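Local structure of TRAP-type C4-dicarboxylate:H+ symport system substrate-binding component DctP (Shewanella oneidensis, 4MX6) at residues 38-43 against 94-99; 54-59 against 72-77; 164-169 against 233-238. The protein probably binds C4-dicarboxylates such as succinate in the periplasm and hands them to a TRAP-type proton symporter for uptake. One frame throughout, in Å; residues are numbered along the deposited sequence.

Interaction 1: residues 38-43 against 94-99; sequences EIKFSH and DVQFVA
Lys40 O is gripped by two backbone donors of residues 94-99. Phe97 N donates to Lys40 O at 3.1 Å, and Gln96 N to the same Lys40 O at 3.0 Å. The methyl CG2 of Val95 also leans on this oxygen. The amide side of Lys40 is taken by a side chain instead. Lys40 N donates to Gln96 OE1 at 2.8 Å, a nearly straight bond of 164° at the hydrogen. The Gln96 chain bends at its second torsion (chi2 68°), and this turns the amide back to the strand. OE1 receives a second bond from a water that also donates to Glu38 O, while Gln96 NE2 is held by Asn93 OD1. Two donors on the oxygen and one acceptor for the nitrogen should fix the rotation of this buried amide. Further along, Ser42 N donates to Phe97 O at 3.3 Å. Phe41 CA brings its hydrogen to the same oxygen. Phe41 CG lies anti to its own backbone N (chi1 -167°), and this carries the ring across the Phe97 side chain at about a right angle. Phe97 CB lies over one face of the Phe41 ring, 3.9 Å from its centroid, a CH-pi contact. The Phe97 ring takes Ile39 CG2 at its edge, in plane, with 3.4 Å from that methyl to Phe97 CE2. A water joins Ser42 O to Ala99 N. Another links Lys40 NZ to Asp94 O. Ala99 O accepts from Lys51 NZ, and Lys51 is a succinate-binding residue. The arrangement is a single beta bridge, Phe41 with Phe97, by which an irregular segment lines the edge of strand 37-42 in a periplasmic binding protein fold and leads toward the ligand site.

Interaction 2: residues 54-59 against 72-77; sequences MALKFK and VSVFPN
Lys59 NZ donates to Val72 O at 2.8 Å, nearly in line with the carbonyl bond. The aliphatic part of the lysine runs past Val72 in the opposite direction, with Lys59 CB 3.8 Å from Val72 CB. The chain is extended as far as CE and then bends at its last torsion (chi4 62°). That bend brings the ammonium group down on the oxygen. A neighbouring water accepts a bond from Val74 N and a weak one from NZ. The remaining contacts are apolar. Val74 CG1 meets Ala55 CB at 3.8 Å, and Val74 CG2 rests against Ala55 O. Leu56 CD2 reaches the same CG2 more loosely. Phe58 crosses Val72 at about a right angle, and Phe58 CD2 lies 4.1 Å from Val72 CG1. In the next shell, Glu63 OE2 forms a salt bridge with Lys59 NZ and also accepts from Val72 N. One carboxylate thus ties the lysine to the strand. With an alanine in place of Lys59, Val72 O would probably lose its ammonium donor and the Glu63 carboxylate its charged mate. Phe58 is held in turn by an edge-to-face contact with Phe97. The axes of residues 54-59 and 72-75 approach to 8.3 Å and run nearly antiparallel, at 165°. Helix 50-65 is the crossover helix of a beta-alpha-beta unit with strands 37-42 and 70-75, and helix 260-295 packs against it through Met54, Lys57 and Phe58.

Interaction 3: residues 164-169 against 233-238; sequences NTPLKQ and QSHITE
Asn164 OD1 accepts from Ser234 N at 3.0 Å, in the carbonyl plane of the amide. Asn164 CG lies anti to its own carbonyl carbon (chi1 -61°), and the carboxamide reaches across to the start of the other segment. There Asn164 OD1 also lies 3.3 Å from Gln233 CA. The Gln233 amide stands almost square to that of Asn164, with the planes 79° apart. Its own polar atoms are engaged elsewhere: OE1 takes a bond from Thr162 OG1, and NE2 donates to Asp215 O. The second direct bond runs from Leu167 N to Thr237 OG1 and is 3.1 Å long. A water donates to Thr165 O and sits 2.8 Å from Thr237 OG1. It also makes a weak bond to His235 O. The threonine hydroxyl therefore serves both the loop backbone and this bridging water. Thr237 CG2, on the other branch, lies against Leu167 O. Between the two ends lies the ring of His235. Pro166 CD sits 3.8 Å from the centroid of the His235 ring and only 7° off the normal, a CH-pi contact over the ring centre. Pro166 CG covers CD2 on the same face. The ring is also tied within its own segment, for His235 ND1 and Ser234 OG are 2.8 Å apart in a hydrogen bond. This bond should limit the turning of the imidazole under the proline. Ser234 and His235 form a classic beta bulge facing Ala163, at the end of strand 160-163. After strand 160-163, which is antiparallel to 235-237, the chain changes course, and residues 164-167 run in nearly the same direction as 233-237. Strand 299-301 flanks strand 235-237 on its other edge, and its Val301 touches Pro166, Lys168 and Thr237.

Interactions 1 and 2 hold the same unit, and their centres lie about 8 Å apart. Strands 37-42 and 70-75 are sheet neighbours. Interaction 1 adds a segment beside the first strand; interaction 2 lays the helix over the second. They also touch directly, through Glu38 OE2 and Ser73 OG and through Phe41 and Met54. Interaction 3 lies on the opposite side of the chain's centre, in another sheet, about 36 Å between centres from interaction 1. Interaction 1 is mostly buried and rich in backbone bonds. Interaction 2 is partly buried and mainly apolar, with one lysine bond. Interaction 3, also partly buried, relies on side-chain to backbone bonds and a proline-histidine contact.

Interaction 1: residues 38-43 against 94-99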
loop_
_atom_site.group_PDB
_atom_site.type_symbol
_atom_site.label_atom_id
_atom_site.label_comp_id
_atom_site.label_asym_id
_atom_site.label_seq_id
_atom_site.Cartn_x
_atom_site.Cartn_y
_atom_site.Cartn_z
ATOM N N GLU A 38 -25.825 -7.324 3.907
ATOM C CA GLU A 38 -24.929 -6.511 3.094
ATOM C C GLU A 38 -23.573 -6.380 3.758
ATOM O O GLU A 38 -23.464 -5.959 4.913
ATOM C CB GLU A 38 -25.512 -5.121 2.841
ATOM C CG GLU A 38 -24.623 -4.245 1.943
ATOM C CD GLU A 38 -25.152 -2.836 1.763
ATOM O OE1 GLU A 38 -26.040 -2.429 2.541
ATOM O OE2 GLU A 38 -24.691 -2.133 0.833
ATOM N N ILE A 39 -22.547 -6.749 3.004
ATOM C CA ILE A 39 -21.162 -6.592 3.396
ATOM C C ILE A 39 -20.578 -5.437 2.589
ATOM O O ILE A 39 -20.610 -5.473 1.367
ATOM C CB ILE A 39 -20.378 -7.874 3.068
ATOM C CG1 ILE A 39 -20.845 -9.045 3.936
ATOM C CG2 ILE A 39 -18.904 -7.652 3.262
ATOM C CD1 ILE A 39 -20.258 -10.375 3.505
ATOM N N LYS A 40 -20.092 -4.398 3.263
ATOM C CA LYS A 40 -19.490 -3.258 2.569
ATOM C C LYS A 40 -17.968 -3.357 2.573
ATOM O O LYS A 40 -17.373 -3.677 3.605
ATOM C CB LYS A 40 -19.920 -1.948 3.223
ATOM C CG LYS A 40 -21.407 -1.715 3.179
ATOM C CD LYS A 40 -21.796 -0.357 3.752
ATOM C CE LYS A 40 -23.302 -0.240 3.906
ATOM N NZ LYS A 40 -23.718 1.113 4.318
ATOM N N PHE A 41 -17.366 -3.087 1.409
ATOM C CA PHE A 41 -15.914 -3.096 1.217
ATOM C C PHE A 41 -15.576 -1.743 0.609
ATOM O O PHE A 41 -15.980 -1.451 -0.522
ATOM C CB PHE A 41 -15.533 -4.229 0.266
ATOM C CG PHE A 41 -14.049 -4.558 0.222
ATOM C CD1 PHE A 41 -13.058 -3.595 0.316
ATOM C CD2 PHE A 41 -13.660 -5.861 0.069
ATOM C CE1 PHE A 41 -11.718 -3.948 0.269
ATOM C CE2 PHE A 41 -12.326 -6.213 0.028
ATOM C CZ PHE A 41 -11.363 -5.247 0.110
ATOM N N SER A 42 -14.882 -0.888 1.352
ATOM C CA SER A 42 -14.482 0.404 0.809
ATOM C C SER A 42 -12.984 0.458 0.600
ATOM O O SER A 42 -12.225 -0.193 1.310
ATOM C CB SER A 42 -14.945 1.558 1.705
ATOM O OG SER A 42 -14.344 1.543 2.991
ATOM N N HIS A 43 -12.566 1.254 -0.375
ATOM C CA HIS A 43 -11.159 1.514 -0.601
ATOM C C HIS A 43 -10.960 2.836 -1.337
ATOM O O HIS A 43 -11.935 3.501 -1.736
ATOM C CB HIS A 43 -10.511 0.323 -1.324
ATOM C CG HIS A 43 -10.991 0.098 -2.722
ATOM N ND1 HIS A 43 -10.540 0.864 -3.775
ATOM C CD2 HIS A 43 -11.860 -0.807 -3.242
ATOM C CE1 HIS A 43 -11.110 0.429 -4.886
ATOM N NE2 HIS A 43 -11.916 -0.577 -4.591
ATOM N N ASP A 94 -19.395 0.361 10.334
ATOM C CA ASP A 94 -19.972 1.087 9.204
ATOM C C ASP A 94 -19.430 0.573 7.869
ATOM O O ASP A 94 -19.958 0.913 6.816
ATOM C CB ASP A 94 -19.700 2.577 9.346
ATOM C CG ASP A 94 -20.583 3.237 10.379
ATOM O OD1 ASP A 94 -21.680 2.702 10.675
ATOM O OD2 ASP A 94 -20.193 4.330 10.856
ATOM N N VAL A 95 -18.376 -0.240 7.928
ATOM C CA VAL A 95 -17.839 -0.948 6.767
ATOM C C VAL A 95 -17.297 -2.264 7.337
ATOM O O VAL A 95 -16.912 -2.301 8.504
ATOM C CB VAL A 95 -16.756 -0.094 6.017
ATOM C CG1 VAL A 95 -15.534 0.186 6.886
ATOM C CG2 VAL A 95 -16.350 -0.728 4.711
ATOM N N GLN A 96 -17.284 -3.322 6.534
ATOM C CA GLN A 96 -16.932 -4.656 7.012
ATOM C C GLN A 96 -15.539 -5.114 6.555
ATOM O O GLN A 96 -14.904 -5.906 7.247
ATOM C CB GLN A 96 -18.002 -5.665 6.577
ATOM C CG GLN A 96 -19.289 -5.547 7.385
ATOM C CD GLN A 96 -20.044 -4.255 7.128
ATOM O OE1 GLN A 96 -20.371 -3.921 5.984
ATOM N NE2 GLN A 96 -20.339 -3.524 8.194
ATOM N N PHE A 97 -15.073 -4.633 5.404
ATOM C CA PHE A 97 -13.726 -4.923 4.910
ATOM C C PHE A 97 -13.091 -3.661 4.365
ATOM O O PHE A 97 -13.734 -2.909 3.645
ATOM C CB PHE A 97 -13.734 -6.000 3.804
ATOM C CG PHE A 97 -14.216 -7.340 4.279
ATOM C CD1 PHE A 97 -13.363 -8.257 4.861
ATOM C CD2 PHE A 97 -15.559 -7.672 4.187
ATOM C CE1 PHE A 97 -13.839 -9.489 5.313
ATOM C CE2 PHE A 97 -16.026 -8.891 4.653
ATOM C CZ PHE A 97 -15.163 -9.779 5.215
ATOM N N VAL A 98 -11.830 -3.457 4.726
ATOM C CA VAL A 98 -10.981 -2.447 4.108
ATOM C C VAL A 98 -9.612 -3.086 3.864
ATOM O O VAL A 98 -9.324 -4.173 4.389
ATOM C CB VAL A 98 -10.868 -1.161 4.966
ATOM C CG1 VAL A 98 -12.230 -0.466 5.046
ATOM C CG2 VAL A 98 -10.332 -1.452 6.366
ATOM N N ALA A 99 -8.775 -2.435 3.061
ATOM C CA ALA A 99 -7.455 -2.972 2.749
ATOM C C ALA A 99 -6.446 -1.826 2.630
ATOM O O ALA A 99 -5.948 -1.514 1.539
ATOM C CB ALA A 99 -7.493 -3.841 1.499
HETATM O O HOH W 1 -23.182 -3.356 5.645
HETATM O O HOH W 2 -22.064 2.522 6.283
HETATM O O HOH W 3 -9.564 0.182 2.080
#

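Interaction 2: residues 54-59 against 72-77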
loop_
_atom_site.group_PDB
_atom_site.type_symbol
_atom_site.label_atom_id
_atom_site.label_comp_id
_atom_site.label_asym_id
_atom_site.label_seq_id
_atom_site.Cartn_x
_atom_site.Cartn_y
_atom_site.Cartn_z
ATOM N N MET A 54 -9.418 -7.037 -6.816
ATOM C CA MET A 54 -9.578 -7.952 -5.681
ATOM C C MET A 54 -10.953 -7.759 -5.045
ATOM O O MET A 54 -11.658 -8.729 -4.758
ATOM C CB MET A 54 -8.458 -7.740 -4.661
ATOM C CG MET A 54 -8.626 -8.524 -3.372
ATOM S SD MET A 54 -9.506 -7.576 -2.129
ATOM C CE MET A 54 -9.798 -8.840 -0.900
ATOM N N ALA A 55 -11.354 -6.508 -4.824
ATOM C CA ALA A 55 -12.623 -6.248 -4.150
ATOM C C ALA A 55 -13.797 -6.741 -5.004
ATOM O O ALA A 55 -14.750 -7.329 -4.479
ATOM C CB ALA A 55 -12.755 -4.764 -3.834
ATOM N N LEU A 56 -13.749 -6.484 -6.315
ATOM C CA LEU A 56 -14.824 -6.949 -7.202
ATOM C C LEU A 56 -14.840 -8.469 -7.329
ATOM O O LEU A 56 -15.908 -9.067 -7.404
ATOM C CB LEU A 56 -14.692 -6.299 -8.577
ATOM C CG LEU A 56 -15.090 -4.821 -8.642
ATOM C CD1 LEU A 56 -14.851 -4.285 -10.041
ATOM C CD2 LEU A 56 -16.533 -4.588 -8.218
ATOM N N LYS A 57 -13.678 -9.111 -7.335
ATOM C CA LYS A 57 -13.652 -10.570 -7.375
ATOM C C LYS A 57 -14.290 -11.148 -6.114
ATOM O O LYS A 57 -15.048 -12.123 -6.173
ATOM C CB LYS A 57 -12.216 -11.074 -7.543
ATOM C CG LYS A 57 -12.082 -12.590 -7.642
ATOM C CD LYS A 57 -12.798 -13.161 -8.862
ATOM C CE LYS A 57 -12.473 -14.626 -9.075
ATOM N NZ LYS A 57 -13.103 -15.157 -10.301
ATOM N N PHE A 58 -14.002 -10.542 -4.968
ATOM C CA PHE A 58 -14.598 -10.969 -3.703
ATOM C C PHE A 58 -16.123 -10.858 -3.777
ATOM O O PHE A 58 -16.844 -11.796 -3.409
ATOM C CB PHE A 58 -13.996 -10.148 -2.564
ATOM C CG PHE A 58 -14.597 -10.415 -1.204
ATOM C CD1 PHE A 58 -14.557 -11.672 -0.622
ATOM C CD2 PHE A 58 -15.141 -9.374 -0.485
ATOM C CE1 PHE A 58 -15.086 -11.878 0.624
ATOM C CE2 PHE A 58 -15.663 -9.585 0.773
ATOM C CZ PHE A 58 -15.634 -10.836 1.322
ATOM N N LYS A 59 -16.625 -9.735 -4.284
ATOM C CA LYS A 59 -18.056 -9.567 -4.516
ATOM C C LYS A 59 -18.614 -10.682 -5.391
ATOM O O LYS A 59 -19.645 -11.272 -5.069
ATOM C CB LYS A 59 -18.304 -8.210 -5.175
ATOM C CG LYS A 59 -19.728 -7.986 -5.661
ATOM C CD LYS A 59 -19.859 -6.644 -6.359
ATOM C CE LYS A 59 -21.263 -6.385 -6.885
ATOM N NZ LYS A 59 -22.258 -6.340 -5.792
ATOM N N VAL A 72 -22.056 -8.211 -1.474
ATOM C CA VAL A 72 -20.931 -7.327 -1.199
ATOM C C VAL A 72 -21.087 -6.042 -2.006
ATOM O O VAL A 72 -21.201 -6.101 -3.225
ATOM C CB VAL A 72 -19.584 -7.983 -1.568
ATOM C CG1 VAL A 72 -18.426 -7.050 -1.220
ATOM C CG2 VAL A 72 -19.411 -9.307 -0.861
ATOM N N SER A 73 -21.119 -4.899 -1.323
ATOM C CA SER A 73 -21.114 -3.597 -1.972
ATOM C C SER A 73 -19.703 -3.035 -1.925
ATOM O O SER A 73 -19.110 -2.940 -0.853
ATOM C CB SER A 73 -22.088 -2.642 -1.284
ATOM O OG SER A 73 -23.410 -3.131 -1.385
ATOM N N VAL A 74 -19.182 -2.666 -3.089
ATOM C CA VAL A 74 -17.819 -2.169 -3.199
ATOM C C VAL A 74 -17.839 -0.675 -3.504
ATOM O O VAL A 74 -18.535 -0.223 -4.409
ATOM C CB VAL A 74 -17.046 -2.925 -4.306
ATOM C CG1 VAL A 74 -15.652 -2.352 -4.493
ATOM C CG2 VAL A 74 -16.963 -4.416 -3.983
ATOM N N PHE A 75 -17.029 0.083 -2.758
ATOM C CA PHE A 75 -16.993 1.538 -2.853
ATOM C C PHE A 75 -15.561 1.981 -3.119
ATOM O O PHE A 75 -14.774 2.135 -2.182
ATOM C CB PHE A 75 -17.502 2.167 -1.548
ATOM C CG PHE A 75 -18.885 1.723 -1.164
ATOM C CD1 PHE A 75 -19.073 0.584 -0.392
ATOM C CD2 PHE A 75 -19.999 2.440 -1.564
ATOM C CE1 PHE A 75 -20.341 0.168 -0.040
ATOM C CE2 PHE A 75 -21.278 2.016 -1.208
ATOM C CZ PHE A 75 -21.434 0.884 -0.450
ATOM N N PRO A 76 -15.190 2.166 -4.398
ATOM C CA PRO A 76 -13.817 2.549 -4.747
ATOM C C PRO A 76 -13.602 4.057 -4.604
ATOM O O PRO A 76 -14.552 4.798 -4.308
ATOM C CB PRO A 76 -13.734 2.153 -6.223
ATOM C CG PRO A 76 -15.125 2.449 -6.737
ATOM C CD PRO A 76 -16.038 2.016 -5.600
ATOM N N ASN A 77 -12.370 4.505 -4.811
ATOM C CA ASN A 77 -12.091 5.934 -4.989
ATOM C C ASN A 77 -12.502 6.814 -3.814
ATOM O O ASN A 77 -12.830 7.983 -4.015
ATOM C CB ASN A 77 -12.834 6.475 -6.223
ATOM C CG ASN A 77 -12.351 5.884 -7.507
ATOM O OD1 ASN A 77 -11.165 5.950 -7.805
ATOM N ND2 ASN A 77 -13.270 5.329 -8.305
HETATM O O HOH W 4 -20.951 -3.176 -5.332
#

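Interaction 3: residues 164-169 against 233-238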
loop_
_atom_site.group_PDB
_atom_site.type_symbol
_atom_site.label_atom_id
_atom_site.label_comp_id
_atom_site.label_asym_id
_atom_site.label_seq_id
_atom_site.Cartn_x
_atom_site.Cartn_y
_atom_site.Cartn_z
ATOM N N ASN A 164 9.218 17.068 -10.515
ATOM C CA ASN A 164 9.398 17.831 -11.746
ATOM C C ASN A 164 10.872 18.017 -12.085
ATOM O O ASN A 164 11.258 18.920 -12.803
ATOM C CB ASN A 164 8.624 19.142 -11.656
ATOM C CG ASN A 164 7.149 18.894 -11.487
ATOM O OD1 ASN A 164 6.552 18.148 -12.260
ATOM N ND2 ASN A 164 6.559 19.476 -10.461
ATOM N N THR A 165 11.675 17.074 -11.599
ATOM C CA THR A 165 13.108 17.025 -11.850
ATOM C C THR A 165 13.555 15.571 -11.644
ATOM O O THR A 165 12.914 14.831 -10.901
ATOM C CB THR A 165 13.847 17.968 -10.883
ATOM O OG1 THR A 165 15.188 18.193 -11.342
ATOM C CG2 THR A 165 13.862 17.401 -9.473
ATOM N N PRO A 166 14.635 15.143 -12.327
ATOM C CA PRO A 166 15.163 13.800 -12.065
ATOM C C PRO A 166 15.656 13.666 -10.637
ATOM O O PRO A 166 16.206 14.617 -10.077
ATOM C CB PRO A 166 16.344 13.680 -13.032
ATOM C CG PRO A 166 16.099 14.683 -14.081
ATOM C CD PRO A 166 15.335 15.808 -13.438
ATOM N N LEU A 167 15.496 12.484 -10.064
ATOM C CA LEU A 167 15.963 12.226 -8.702
ATOM C C LEU A 167 17.084 11.174 -8.712
ATOM O O LEU A 167 17.035 10.130 -8.043
ATOM C CB LEU A 167 14.787 11.857 -7.790
ATOM C CG LEU A 167 13.779 13.018 -7.647
ATOM C CD1 LEU A 167 12.468 12.524 -7.070
ATOM C CD2 LEU A 167 14.345 14.144 -6.802
ATOM N N LYS A 168 18.119 11.508 -9.474
ATOM C CA LYS A 168 19.249 10.624 -9.699
ATOM C C LYS A 168 20.040 10.349 -8.435
ATOM O O LYS A 168 20.543 9.245 -8.232
ATOM C CB LYS A 168 20.186 11.259 -10.724
ATOM C CG LYS A 168 19.706 11.135 -12.150
ATOM C CD LYS A 168 19.885 9.700 -12.607
ATOM C CE LYS A 168 20.085 9.594 -14.098
ATOM N NZ LYS A 168 20.633 8.252 -14.438
ATOM N N GLN A 169 20.155 11.366 -7.593
ATOM C CA GLN A 169 20.908 11.255 -6.352
ATOM C C GLN A 169 20.121 11.896 -5.238
ATOM O O GLN A 169 19.275 12.762 -5.486
ATOM C CB GLN A 169 22.261 11.946 -6.476
ATOM C CG GLN A 169 23.156 11.347 -7.539
ATOM C CD GLN A 169 24.406 12.158 -7.772
ATOM O OE1 GLN A 169 24.376 13.172 -8.464
ATOM N NE2 GLN A 169 25.518 11.715 -7.198
ATOM N N GLN A 233 3.512 15.530 -13.454
ATOM C CA GLN A 233 4.882 15.357 -12.962
ATOM C C GLN A 233 5.782 15.157 -14.171
ATOM O O GLN A 233 5.539 14.250 -14.961
ATOM C CB GLN A 233 4.983 14.137 -12.039
ATOM C CG GLN A 233 4.157 14.263 -10.784
ATOM C CD GLN A 233 4.899 15.025 -9.705
ATOM O OE1 GLN A 233 5.524 14.424 -8.843
ATOM N NE2 GLN A 233 4.821 16.340 -9.734
ATOM N N SER A 234 6.828 15.963 -14.322
ATOM C CA SER A 234 7.657 15.858 -15.515
ATOM C C SER A 234 8.619 14.662 -15.523
ATOM O O SER A 234 9.070 14.263 -16.603
ATOM C CB SER A 234 8.441 17.158 -15.764
ATOM O OG SER A 234 9.371 17.396 -14.724
ATOM N N HIS A 235 8.947 14.108 -14.351
ATOM C CA HIS A 235 9.965 13.062 -14.251
ATOM C C HIS A 235 9.591 11.983 -13.261
ATOM O O HIS A 235 9.180 12.277 -12.141
ATOM C CB HIS A 235 11.281 13.675 -13.803
ATOM C CG HIS A 235 11.935 14.493 -14.857
ATOM N ND1 HIS A 235 11.642 15.824 -15.074
ATOM C CD2 HIS A 235 12.855 14.151 -15.786
ATOM C CE1 HIS A 235 12.361 16.265 -16.089
ATOM N NE2 HIS A 235 13.102 15.267 -16.539
ATOM N N ILE A 236 9.749 10.731 -13.676
ATOM C CA ILE A 236 9.515 9.579 -12.804
ATOM C C ILE A 236 10.828 8.841 -12.681
ATOM O O ILE A 236 11.413 8.439 -13.683
ATOM C CB ILE A 236 8.449 8.626 -13.388
ATOM C CG1 ILE A 236 7.163 9.388 -13.667
ATOM C CG2 ILE A 236 8.215 7.426 -12.455
ATOM C CD1 ILE A 236 6.110 8.576 -14.398
ATOM N N THR A 237 11.302 8.676 -11.456
ATOM C CA THR A 237 12.562 8.012 -11.203
ATOM C C THR A 237 12.269 6.592 -10.705
ATOM O O THR A 237 11.565 6.400 -9.708
ATOM C CB THR A 237 13.388 8.820 -10.194
ATOM O OG1 THR A 237 13.672 10.121 -10.734
ATOM C CG2 THR A 237 14.702 8.138 -9.903
ATOM N N GLU A 238 12.755 5.609 -11.453
ATOM C CA GLU A 238 12.512 4.199 -11.152
ATOM C C GLU A 238 13.466 3.732 -10.057
ATOM O O GLU A 238 14.480 3.091 -10.306
ATOM C CB GLU A 238 12.638 3.353 -12.418
ATOM C CG GLU A 238 12.176 1.907 -12.249
ATOM C CD GLU A 238 11.952 1.202 -13.587
ATOM O OE1 GLU A 238 12.264 1.784 -14.637
ATOM O OE2 GLU A 238 11.452 0.062 -13.600
HETATM O O HOH W 5 11.750 12.168 -10.645
#